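Local coordinates for cell division control protein Cdc48 (Mycobacterium smegmatis, PDB 5E7P) that is a AAA-type ATPase that probably binds and hydrolyses ATP, here holding ADP in two nucleotide pockets, at residues S222-S227 and M279-C284; T216-R221 and R287-L292; L323-V328 and V361-T366. All coordinates share one frame; numbering follows the deposited sequence.

Interaction 1 (S222-S227 and M279-C284); sequences SEQPVS and MVRAVC. With ADP (adenosine-5'-diphosphate), chain C.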
loop_
_atom_site.group_PDB
_atom_site.type_symbol
_atom_site.label_atom_id
_atom_site.label_comp_id
_atom_site.label_asym_id
_atom_site.label_seq_id
_atom_site.Cartn_x
_atom_site.Cartn_y
_atom_site.Cartn_z
ATOM N N SER A 222 -19.820 5.832 -23.655
ATOM C CA SER A 222 -18.670 5.357 -24.415
ATOM C C SER A 222 -18.258 3.946 -24.000
ATOM O O SER A 222 -18.606 3.478 -22.914
ATOM C CB SER A 222 -17.489 6.317 -24.258
ATOM O OG SER A 222 -17.807 7.600 -24.769
ATOM N N GLU A 223 -17.514 3.278 -24.876
ATOM C CA GLU A 223 -17.042 1.921 -24.621
ATOM C C GLU A 223 -16.095 1.884 -23.428
ATOM O O GLU A 223 -15.102 2.610 -23.386
ATOM C CB GLU A 223 -16.345 1.356 -25.862
ATOM C CG GLU A 223 -17.250 1.175 -27.078
ATOM C CD GLU A 223 -17.515 2.471 -27.833
ATOM O OE1 GLU A 223 -17.195 3.558 -27.304
ATOM O OE2 GLU A 223 -18.044 2.399 -28.962
ATOM N N GLN A 224 -16.407 1.031 -22.458
ATOM C CA GLN A 224 -15.614 0.939 -21.240
ATOM C C GLN A 224 -14.954 -0.431 -21.131
ATOM O O GLN A 224 -15.592 -1.450 -21.394
ATOM C CB GLN A 224 -16.495 1.197 -20.015
ATOM C CG GLN A 224 -15.747 1.763 -18.820
ATOM C CD GLN A 224 -15.190 3.145 -19.093
ATOM O OE1 GLN A 224 -13.987 3.379 -18.965
ATOM N NE2 GLN A 224 -16.065 4.073 -19.470
ATOM N N PRO A 225 -13.667 -0.459 -20.747
ATOM C CA PRO A 225 -12.965 -1.730 -20.544
ATOM C C PRO A 225 -13.561 -2.524 -19.382
ATOM O O PRO A 225 -13.657 -3.749 -19.460
ATOM C CB PRO A 225 -11.533 -1.292 -20.214
ATOM C CG PRO A 225 -11.664 0.112 -19.721
ATOM C CD PRO A 225 -12.793 0.701 -20.505
ATOM N N VAL A 226 -13.957 -1.828 -18.321
ATOM C CA VAL A 226 -14.548 -2.470 -17.152
ATOM C C VAL A 226 -15.922 -1.879 -16.843
ATOM O O VAL A 226 -16.057 -0.674 -16.636
ATOM C CB VAL A 226 -13.642 -2.328 -15.916
ATOM C CG1 VAL A 226 -14.201 -3.133 -14.759
ATOM C CG2 VAL A 226 -12.227 -2.779 -16.242
ATOM N N SER A 227 -16.938 -2.737 -16.807
ATOM C CA SER A 227 -18.315 -2.291 -16.610
ATOM C C SER A 227 -18.608 -1.925 -15.158
ATOM O O SER A 227 -17.822 -2.221 -14.259
ATOM C CB SER A 227 -19.293 -3.375 -17.060
ATOM O OG SER A 227 -19.291 -4.459 -16.151
ATOM N N MET A 279 -13.016 2.281 -11.081
ATOM C CA MET A 279 -14.362 2.378 -10.528
ATOM C C MET A 279 -15.055 3.663 -10.978
ATOM O O MET A 279 -16.231 3.650 -11.336
ATOM C CB MET A 279 -14.333 2.320 -8.998
ATOM C CG MET A 279 -15.704 2.533 -8.365
ATOM S SD MET A 279 -15.700 2.633 -6.567
ATOM C CE MET A 279 -15.035 4.274 -6.312
ATOM N N VAL A 280 -14.316 4.768 -10.955
ATOM C CA VAL A 280 -14.867 6.069 -11.322
ATOM C C VAL A 280 -15.283 6.109 -12.790
ATOM O O VAL A 280 -16.362 6.601 -13.126
ATOM C CB VAL A 280 -13.876 7.215 -11.021
ATOM C CG1 VAL A 280 -14.464 8.554 -11.439
ATOM C CG2 VAL A 280 -13.515 7.232 -9.541
ATOM N N ARG A 281 -14.431 5.578 -13.660
ATOM C CA ARG A 281 -14.744 5.519 -15.083
ATOM C C ARG A 281 -15.961 4.635 -15.346
ATOM O O ARG A 281 -16.806 4.953 -16.188
ATOM C CB ARG A 281 -13.537 5.018 -15.879
ATOM C CG ARG A 281 -12.275 5.833 -15.642
ATOM C CD ARG A 281 -11.168 5.468 -16.619
ATOM N NE ARG A 281 -9.947 6.216 -16.333
ATOM C CZ ARG A 281 -8.928 5.745 -15.618
ATOM N NH1 ARG A 281 -8.971 4.513 -15.126
ATOM N NH2 ARG A 281 -7.859 6.504 -15.408
ATOM N N ALA A 282 -16.050 3.527 -14.615
ATOM C CA ALA A 282 -17.168 2.601 -14.760
ATOM C C ALA A 282 -18.484 3.228 -14.306
ATOM O O ALA A 282 -19.513 3.086 -14.971
ATOM C CB ALA A 282 -16.899 1.321 -13.991
ATOM N N VAL A 283 -18.445 3.920 -13.172
ATOM C CA VAL A 283 -19.634 4.563 -12.619
ATOM C C VAL A 283 -20.115 5.714 -13.509
ATOM O O VAL A 283 -21.316 5.934 -13.662
ATOM C CB VAL A 283 -19.383 5.055 -11.169
ATOM C CG1 VAL A 283 -20.491 5.988 -10.700
ATOM C CG2 VAL A 283 -19.257 3.871 -10.232
ATOM N N CYS A 284 -19.172 6.422 -14.121
ATOM C CA CYS A 284 -19.494 7.572 -14.958
ATOM C C CYS A 284 -19.638 7.200 -16.428
ATOM O O CYS A 284 -19.608 8.076 -17.290
ATOM C CB CYS A 284 -18.408 8.643 -14.827
ATOM S SG CYS A 284 -18.168 9.287 -13.161
HETATM P PB ADP C . -6.099 2.887 -8.421
HETATM O O1B ADP C . -4.652 3.121 -8.076
HETATM O O2B ADP C . -6.720 3.985 -9.242
HETATM O O3B ADP C . -6.955 2.424 -7.274
HETATM P PA ADP C . -6.640 1.657 -10.906
HETATM O O1A ADP C . -5.713 2.461 -11.782
HETATM O O2A ADP C . -8.097 2.035 -10.832
HETATM O O3A ADP C . -5.994 1.636 -9.430
HETATM O "O5'" ADP C . -6.494 0.126 -11.349
HETATM C "C5'" ADP C . -5.307 -0.569 -10.989
HETATM C "C4'" ADP C . -4.818 -1.276 -12.243
HETATM O "O4'" ADP C . -5.541 -2.494 -12.400
HETATM C "C3'" ADP C . -5.074 -0.419 -13.473
HETATM O "O3'" ADP C . -3.865 -0.278 -14.228
HETATM C "C2'" ADP C . -6.110 -1.166 -14.287
HETATM O "O2'" ADP C . -5.703 -1.231 -15.656
HETATM C "C1'" ADP C . -6.164 -2.558 -13.682
HETATM N N9 ADP C . -7.559 -3.023 -13.498
HETATM C C8 ADP C . -8.418 -2.599 -12.551
HETATM N N7 ADP C . -9.610 -3.241 -12.659
HETATM C C5 ADP C . -9.516 -4.101 -13.691
HETATM C C6 ADP C . -10.401 -5.087 -14.355
HETATM N N6 ADP C . -11.667 -5.291 -13.923
HETATM N N1 ADP C . -9.908 -5.776 -15.411
HETATM C C2 ADP C . -8.653 -5.585 -15.857
HETATM N N3 ADP C . -7.797 -4.711 -15.299
HETATM C C4 ADP C . -8.161 -3.952 -14.238
HETATM O O HOH W 1 -16.142 6.960 -17.900
#
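Gln224 reaches Arg281 through two turns of its side chain. Its CG is set anti to the backbone N (chi1 -153°), and the chain then bends at chi2 (65°). This brings the terminal amide against CB of Arg281, and the two side chains cross at about a right angle. OE1 of Gln224 rests 3.5 Å from CB of Arg281. NE2 of Gln224 is turned to the main chain of the helix but makes no direct bond to it. A water joins the two instead: it donates to Arg281 O at 2.7 Å and accepts a weak bond from Gln224 NE2 at 3.3 Å. Gln224 is poorly ordered, so its exact position is less certain and it may move. Arg281 points toward the loop only at its base; its extended chain then leads away, and the guanidinium forms a salt bridge with Glu291.

Further along, Ala282 is the meeting point. Its CB lies 3.4 Å from Val226 O and 3.7 Å from Ser227 O, so the methyl touches two backbone carbonyl oxygens of the loop. Ser227 itself is the N-cap of helix 228-232, with OG bonded to Asp230 N. Val231 of that helix touches both Val226 and Ala282.

Val226 carries the contact on to the nucleotide. CG1 approaches N6 of the ADP adenine at 3.4 Å, and CG2 lies 3.5 Å from C6 of ADP. Helix 276-283 follows the P-loop, whose backbone nitrogens, Gly273 and Gly275 among them, bind ADP. The loop therefore spans from the flank of this helix to the adenine end of the pocket. Val226 can offer the base only apolar side-chain contact, and the link between loop and helix rests on van der Waals packing and one water rather than on direct hydrogen bonds.

Interaction 2 (T216-R221 and R287-L292); sequences TVSPQR and RRVVEL
The flat guanidinium of Arg288 meets Val217 obliquely, with NH1 of Arg288 3.7 Å from CG1 of Val217. Its NH2 is held from elsewhere, by the backbone oxygen of Ala315 and, weakly, that of Gly320. The arginine aliphatic part starts beside Gln220: CB of Arg288 lies 4.0 Å from CG of Gln220. A water continues this end of the contact, accepting from Gln220 NE2 at 2.7 Å and from Arg288 N.

The backbones pair as antiparallel strands at 149°. Thr216 with Glu291 and Ser218 with Val289 are hydrogen-bonded pairs, each closed by two N-H...O bonds; Glu291 N to Thr216 O is 2.9 Å and almost straight (176°). Val217 and Val290 form the non-hydrogen-bonded pair between them. Strand 216-218 thus adds an antiparallel outer strand to the otherwise parallel sheet of the AAA nucleotide-binding domain.

Thr216, Ser218, Val289 and Glu291 share one face. There OG of Ser218 sits 3.3 Å from CB of Val289, put beside the neighbouring strand by a chi1 of 62°. Thr216 and Glu291 run side by side, with OG1 of Thr216 3.9 Å from CB of Glu291. Past the strand, a second water lies 2.6 Å from Arg287 O, near Ser218 OG and Pro219 O.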
loop_
_atom_site.group_PDB
_atom_site.type_symbol
_atom_site.label_atom_id
_atom_site.label_comp_id
_atom_site.label_asym_id
_atom_site.label_seq_id
_atom_site.Cartn_x
_atom_site.Cartn_y
_atom_site.Cartn_z
ATOM N N THR A 216 -8.439 14.621 -21.462
ATOM C CA THR A 216 -9.107 13.822 -22.480
ATOM C C THR A 216 -10.604 13.826 -22.207
ATOM O O THR A 216 -11.033 13.990 -21.067
ATOM C CB THR A 216 -8.603 12.368 -22.492
ATOM O OG1 THR A 216 -8.730 11.802 -21.181
ATOM C CG2 THR A 216 -7.148 12.317 -22.920
ATOM N N VAL A 217 -11.394 13.654 -23.259
ATOM C CA VAL A 217 -12.842 13.627 -23.116
ATOM C C VAL A 217 -13.404 12.285 -23.564
ATOM O O VAL A 217 -13.162 11.844 -24.687
ATOM C CB VAL A 217 -13.514 14.750 -23.929
ATOM C CG1 VAL A 217 -15.020 14.692 -23.764
ATOM C CG2 VAL A 217 -12.984 16.107 -23.499
ATOM N N SER A 218 -14.143 11.632 -22.675
ATOM C CA SER A 218 -14.866 10.421 -23.032
ATOM C C SER A 218 -16.355 10.736 -23.091
ATOM O O SER A 218 -16.966 11.043 -22.066
ATOM C CB SER A 218 -14.598 9.308 -22.019
ATOM O OG SER A 218 -15.055 9.679 -20.731
ATOM N N PRO A 219 -16.943 10.674 -24.295
ATOM C CA PRO A 219 -18.354 11.016 -24.517
ATOM C C PRO A 219 -19.306 10.129 -23.721
ATOM O O PRO A 219 -18.898 9.089 -23.208
ATOM C CB PRO A 219 -18.542 10.771 -26.020
ATOM C CG PRO A 219 -17.172 10.878 -26.598
ATOM C CD PRO A 219 -16.262 10.313 -25.550
ATOM N N GLN A 220 -20.564 10.549 -23.621
ATOM C CA GLN A 220 -21.586 9.773 -22.926
ATOM C C GLN A 220 -21.733 8.383 -23.532
ATOM O O GLN A 220 -21.666 8.221 -24.752
ATOM C CB GLN A 220 -22.932 10.497 -22.979
ATOM C CG GLN A 220 -22.970 11.816 -22.227
ATOM C CD GLN A 220 -24.293 12.540 -22.390
ATOM O OE1 GLN A 220 -24.828 12.637 -23.496
ATOM N NE2 GLN A 220 -24.835 13.041 -21.286
ATOM N N ARG A 221 -21.922 7.389 -22.666
ATOM C CA ARG A 221 -22.176 6.011 -23.084
ATOM C C ARG A 221 -21.054 5.437 -23.949
ATOM O O ARG A 221 -21.302 4.651 -24.863
ATOM C CB ARG A 221 -23.519 5.912 -23.819
ATOM C CG ARG A 221 -24.712 6.401 -23.008
ATOM C CD ARG A 221 -25.613 7.330 -23.818
ATOM N NE ARG A 221 -26.128 6.694 -25.029
ATOM C CZ ARG A 221 -25.659 6.922 -26.253
ATOM N NH1 ARG A 221 -24.661 7.775 -26.438
ATOM N NH2 ARG A 221 -26.192 6.296 -27.295
ATOM N N ARG A 287 -22.015 9.087 -18.476
ATOM C CA ARG A 287 -21.783 10.526 -18.430
ATOM C C ARG A 287 -20.648 10.885 -19.378
ATOM O O ARG A 287 -19.871 10.017 -19.782
ATOM C CB ARG A 287 -21.389 10.958 -17.015
ATOM C CG ARG A 287 -22.175 10.302 -15.900
ATOM C CD ARG A 287 -23.554 10.903 -15.765
ATOM N NE ARG A 287 -24.338 10.225 -14.737
ATOM C CZ ARG A 287 -25.591 10.541 -14.425
ATOM N NH1 ARG A 287 -26.203 11.532 -15.060
ATOM N NH2 ARG A 287 -26.231 9.869 -13.476
ATOM N N ARG A 288 -20.547 12.162 -19.735
ATOM C CA ARG A 288 -19.353 12.634 -20.421
ATOM C C ARG A 288 -18.315 13.003 -19.364
ATOM O O ARG A 288 -18.614 13.699 -18.390
ATOM C CB ARG A 288 -19.656 13.803 -21.373
ATOM C CG ARG A 288 -19.885 15.153 -20.715
ATOM C CD ARG A 288 -20.278 16.209 -21.743
ATOM N NE ARG A 288 -19.244 16.439 -22.751
ATOM C CZ ARG A 288 -18.320 17.392 -22.675
ATOM N NH1 ARG A 288 -17.424 17.523 -23.644
ATOM N NH2 ARG A 288 -18.290 18.211 -21.631
ATOM N N VAL A 289 -17.101 12.500 -19.534
ATOM C CA VAL A 289 -16.079 12.699 -18.522
ATOM C C VAL A 289 -14.892 13.482 -19.054
ATOM O O VAL A 289 -14.299 13.123 -20.071
ATOM C CB VAL A 289 -15.587 11.360 -17.946
ATOM C CG1 VAL A 289 -14.600 11.603 -16.821
ATOM C CG2 VAL A 289 -16.761 10.545 -17.454
ATOM N N VAL A 290 -14.560 14.561 -18.359
ATOM C CA VAL A 290 -13.343 15.301 -18.636
ATOM C C VAL A 290 -12.287 14.838 -17.642
ATOM O O VAL A 290 -12.396 15.095 -16.442
ATOM C CB VAL A 290 -13.562 16.814 -18.504
ATOM C CG1 VAL A 290 -12.264 17.564 -18.771
ATOM C CG2 VAL A 290 -14.657 17.268 -19.460
ATOM N N GLU A 291 -11.271 14.142 -18.143
ATOM C CA GLU A 291 -10.289 13.509 -17.272
ATOM C C GLU A 291 -8.888 14.107 -17.380
ATOM O O GLU A 291 -8.350 14.279 -18.475
ATOM C CB GLU A 291 -10.235 12.003 -17.536
ATOM C CG GLU A 291 -9.274 11.251 -16.633
ATOM C CD GLU A 291 -9.357 9.747 -16.825
ATOM O OE1 GLU A 291 -8.462 9.035 -16.323
ATOM O OE2 GLU A 291 -10.317 9.279 -17.475
ATOM N N LEU A 292 -8.310 14.421 -16.225
ATOM C CA LEU A 292 -6.912 14.817 -16.134
ATOM C C LEU A 292 -6.144 13.736 -15.394
ATOM O O LEU A 292 -6.649 13.155 -14.431
ATOM C CB LEU A 292 -6.763 16.135 -15.370
ATOM C CG LEU A 292 -7.009 17.455 -16.101
ATOM C CD1 LEU A 292 -6.835 18.619 -15.141
ATOM C CD2 LEU A 292 -6.066 17.595 -17.280
HETATM O O HOH W 2 -17.964 8.248 -20.259
HETATM O O HOH W 3 -23.291 13.433 -19.116
#

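Interaction 3 (L323-V328 and V361-T366); sequences LFIADV and VAFIAT
Leu323 to Ala326 and Val361 to Thr366 run as neighbouring parallel strands, 7° apart in direction and 4.9 Å apart at the closest point of their axes. Four backbone bonds join them, from Leu323 N to Ala362 O at one end to Thr366 N to Ile325 O at the other. Where strand 321-326 ends, the pairing continues: Val328 N donates to Thr366 O at 2.8 Å, and Asp327 N donates to Thr366 OG1 at 2.7 Å. A chi1 of 59° swings this hydroxyl toward the turning chain, and a water lies between it and Asp327 OD1.

The same Thr366 sends CG2 to the edge of the Phe324 ring, 3.7 Å from CE1. Ile364 O also lies at that edge, near the ring plane. Phe324 and Ile364 lie on one face of the sheet; Leu323, Ile325, Phe363 and Ala365 lie on the other. CD1 of Ile325 meets the edge of the Phe363 ring 4.0 Å from CE1, and CD2 of Leu323 lies 3.9 Å from CD1 of Phe363.

These strands belong to a beta-alpha-beta unit with helix 344-356, whose Leu352 covers the face of Leu323 and Phe363. By position their C-terminal ends probably match Walker B and sensor 1, though the acidic pair of Walker B is not intact. The hydroxyl of Thr366 takes Asp327 N and its carbonyl takes Val328 N, which would hold the chain turning beside the nucleotide.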
loop_
_atom_site.group_PDB
_atom_site.type_symbol
_atom_site.label_atom_id
_atom_site.label_comp_id
_atom_site.label_asym_id
_atom_site.label_seq_id
_atom_site.Cartn_x
_atom_site.Cartn_y
_atom_site.Cartn_z
ATOM N N LEU A 323 -15.966 16.050 -14.055
ATOM C CA LEU A 323 -14.540 16.357 -14.080
ATOM C C LEU A 323 -13.824 15.363 -13.177
ATOM O O LEU A 323 -14.081 15.309 -11.972
ATOM C CB LEU A 323 -14.265 17.787 -13.605
ATOM C CG LEU A 323 -12.795 18.234 -13.630
ATOM C CD1 LEU A 323 -12.271 18.342 -15.061
ATOM C CD2 LEU A 323 -12.603 19.550 -12.894
ATOM N N PHE A 324 -12.940 14.563 -13.764
ATOM C CA PHE A 324 -12.248 13.522 -13.014
ATOM C C PHE A 324 -10.733 13.703 -13.040
ATOM O O PHE A 324 -10.116 13.749 -14.105
ATOM C CB PHE A 324 -12.643 12.131 -13.536
ATOM C CG PHE A 324 -11.807 11.009 -12.983
ATOM C CD1 PHE A 324 -11.535 10.924 -11.624
ATOM C CD2 PHE A 324 -11.307 10.024 -13.821
ATOM C CE1 PHE A 324 -10.765 9.889 -11.118
ATOM C CE2 PHE A 324 -10.540 8.983 -13.319
ATOM C CZ PHE A 324 -10.269 8.916 -11.968
ATOM N N ILE A 325 -10.142 13.806 -11.854
ATOM C CA ILE A 325 -8.691 13.862 -11.725
ATOM C C ILE A 325 -8.172 12.633 -10.985
ATOM O O ILE A 325 -8.356 12.495 -9.774
ATOM C CB ILE A 325 -8.220 15.146 -11.005
ATOM C CG1 ILE A 325 -8.681 16.385 -11.774
ATOM C CG2 ILE A 325 -6.711 15.156 -10.876
ATOM C CD1 ILE A 325 -8.298 17.691 -11.115
ATOM N N ALA A 326 -7.532 11.736 -11.726
ATOM C CA ALA A 326 -6.961 10.531 -11.142
ATOM C C ALA A 326 -5.688 10.869 -10.376
ATOM O O ALA A 326 -4.791 11.525 -10.910
ATOM C CB ALA A 326 -6.676 9.500 -12.223
ATOM N N ASP A 327 -5.627 10.429 -9.122
ATOM C CA ASP A 327 -4.458 10.638 -8.269
ATOM C C ASP A 327 -4.114 12.122 -8.128
ATOM O O ASP A 327 -3.054 12.584 -8.558
ATOM C CB ASP A 327 -3.266 9.819 -8.774
ATOM C CG ASP A 327 -3.592 8.336 -8.890
ATOM O OD1 ASP A 327 -3.625 7.647 -7.847
ATOM O OD2 ASP A 327 -3.826 7.863 -10.024
ATOM N N VAL A 328 -5.033 12.849 -7.502
ATOM C CA VAL A 328 -4.950 14.296 -7.368
ATOM C C VAL A 328 -3.891 14.716 -6.343
ATOM O O VAL A 328 -3.531 15.890 -6.253
ATOM C CB VAL A 328 -6.338 14.883 -6.994
ATOM C CG1 VAL A 328 -6.693 14.539 -5.555
ATOM C CG2 VAL A 328 -6.391 16.396 -7.230
ATOM N N VAL A 361 -22.628 19.753 -13.361
ATOM C CA VAL A 361 -21.228 19.353 -13.271
ATOM C C VAL A 361 -20.928 18.695 -11.924
ATOM O O VAL A 361 -21.320 19.202 -10.874
ATOM C CB VAL A 361 -20.281 20.556 -13.476
ATOM C CG1 VAL A 361 -18.839 20.164 -13.172
ATOM C CG2 VAL A 361 -20.400 21.094 -14.892
ATOM N N ALA A 362 -20.239 17.559 -11.961
ATOM C CA ALA A 362 -19.807 16.887 -10.740
ATOM C C ALA A 362 -18.294 16.677 -10.753
ATOM O O ALA A 362 -17.687 16.547 -11.816
ATOM C CB ALA A 362 -20.532 15.558 -10.576
ATOM N N PHE A 363 -17.691 16.640 -9.570
ATOM C CA PHE A 363 -16.242 16.507 -9.457
ATOM C C PHE A 363 -15.840 15.277 -8.649
ATOM O O PHE A 363 -16.261 15.107 -7.503
ATOM C CB PHE A 363 -15.640 17.771 -8.839
ATOM C CG PHE A 363 -14.159 17.688 -8.588
ATOM C CD1 PHE A 363 -13.275 17.482 -9.633
ATOM C CD2 PHE A 363 -13.651 17.843 -7.310
ATOM C CE1 PHE A 363 -11.912 17.414 -9.406
ATOM C CE2 PHE A 363 -12.289 17.779 -7.077
ATOM C CZ PHE A 363 -11.419 17.560 -8.127
ATOM N N ILE A 364 -15.031 14.419 -9.260
ATOM C CA ILE A 364 -14.511 13.238 -8.582
ATOM C C ILE A 364 -12.995 13.161 -8.712
ATOM O O ILE A 364 -12.453 13.275 -9.809
ATOM C CB ILE A 364 -15.116 11.936 -9.147
ATOM C CG1 ILE A 364 -16.641 11.951 -9.026
ATOM C CG2 ILE A 364 -14.539 10.726 -8.431
ATOM C CD1 ILE A 364 -17.305 10.766 -9.685
ATOM N N ALA A 365 -12.314 12.971 -7.589
ATOM C CA ALA A 365 -10.866 12.806 -7.596
ATOM C C ALA A 365 -10.455 11.575 -6.791
ATOM O O ALA A 365 -11.129 11.192 -5.832
ATOM C CB ALA A 365 -10.194 14.046 -7.050
ATOM N N THR A 366 -9.350 10.957 -7.190
ATOM C CA THR A 366 -8.832 9.802 -6.473
ATOM C C THR A 366 -7.486 10.112 -5.827
ATOM O O THR A 366 -6.788 11.045 -6.228
ATOM C CB THR A 366 -8.675 8.576 -7.389
ATOM O OG1 THR A 366 -7.778 8.892 -8.458
ATOM C CG2 THR A 366 -10.025 8.151 -7.965
HETATM O O HOH W 4 -6.310 6.530 -8.220
#

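In the fold
Interactions 2 and 3 are parts of one sheet. Strand 289-293 of interaction 2 lies next to strand 321-326 of interaction 3, and Leu292 N to Phe324 O is 2.9 Å, a probable hydrogen bond; the two centres are about 11 Å apart. Helix 276-283 of interaction 1 packs on this sheet. CG1 of Val280 lies 3.7 Å from CG2 of Ile364. Interactions 1 and 2 have centres about 10 Å apart and are joined by the salt bridge of Arg281 NH2 and Glu291 OE1 (2.8 Å). The contacts reach ADP at two ends: Val226 of interaction 1 touches the adenine, while the side chain of Asp327 in interaction 3 is about 5 Å from the diphosphate.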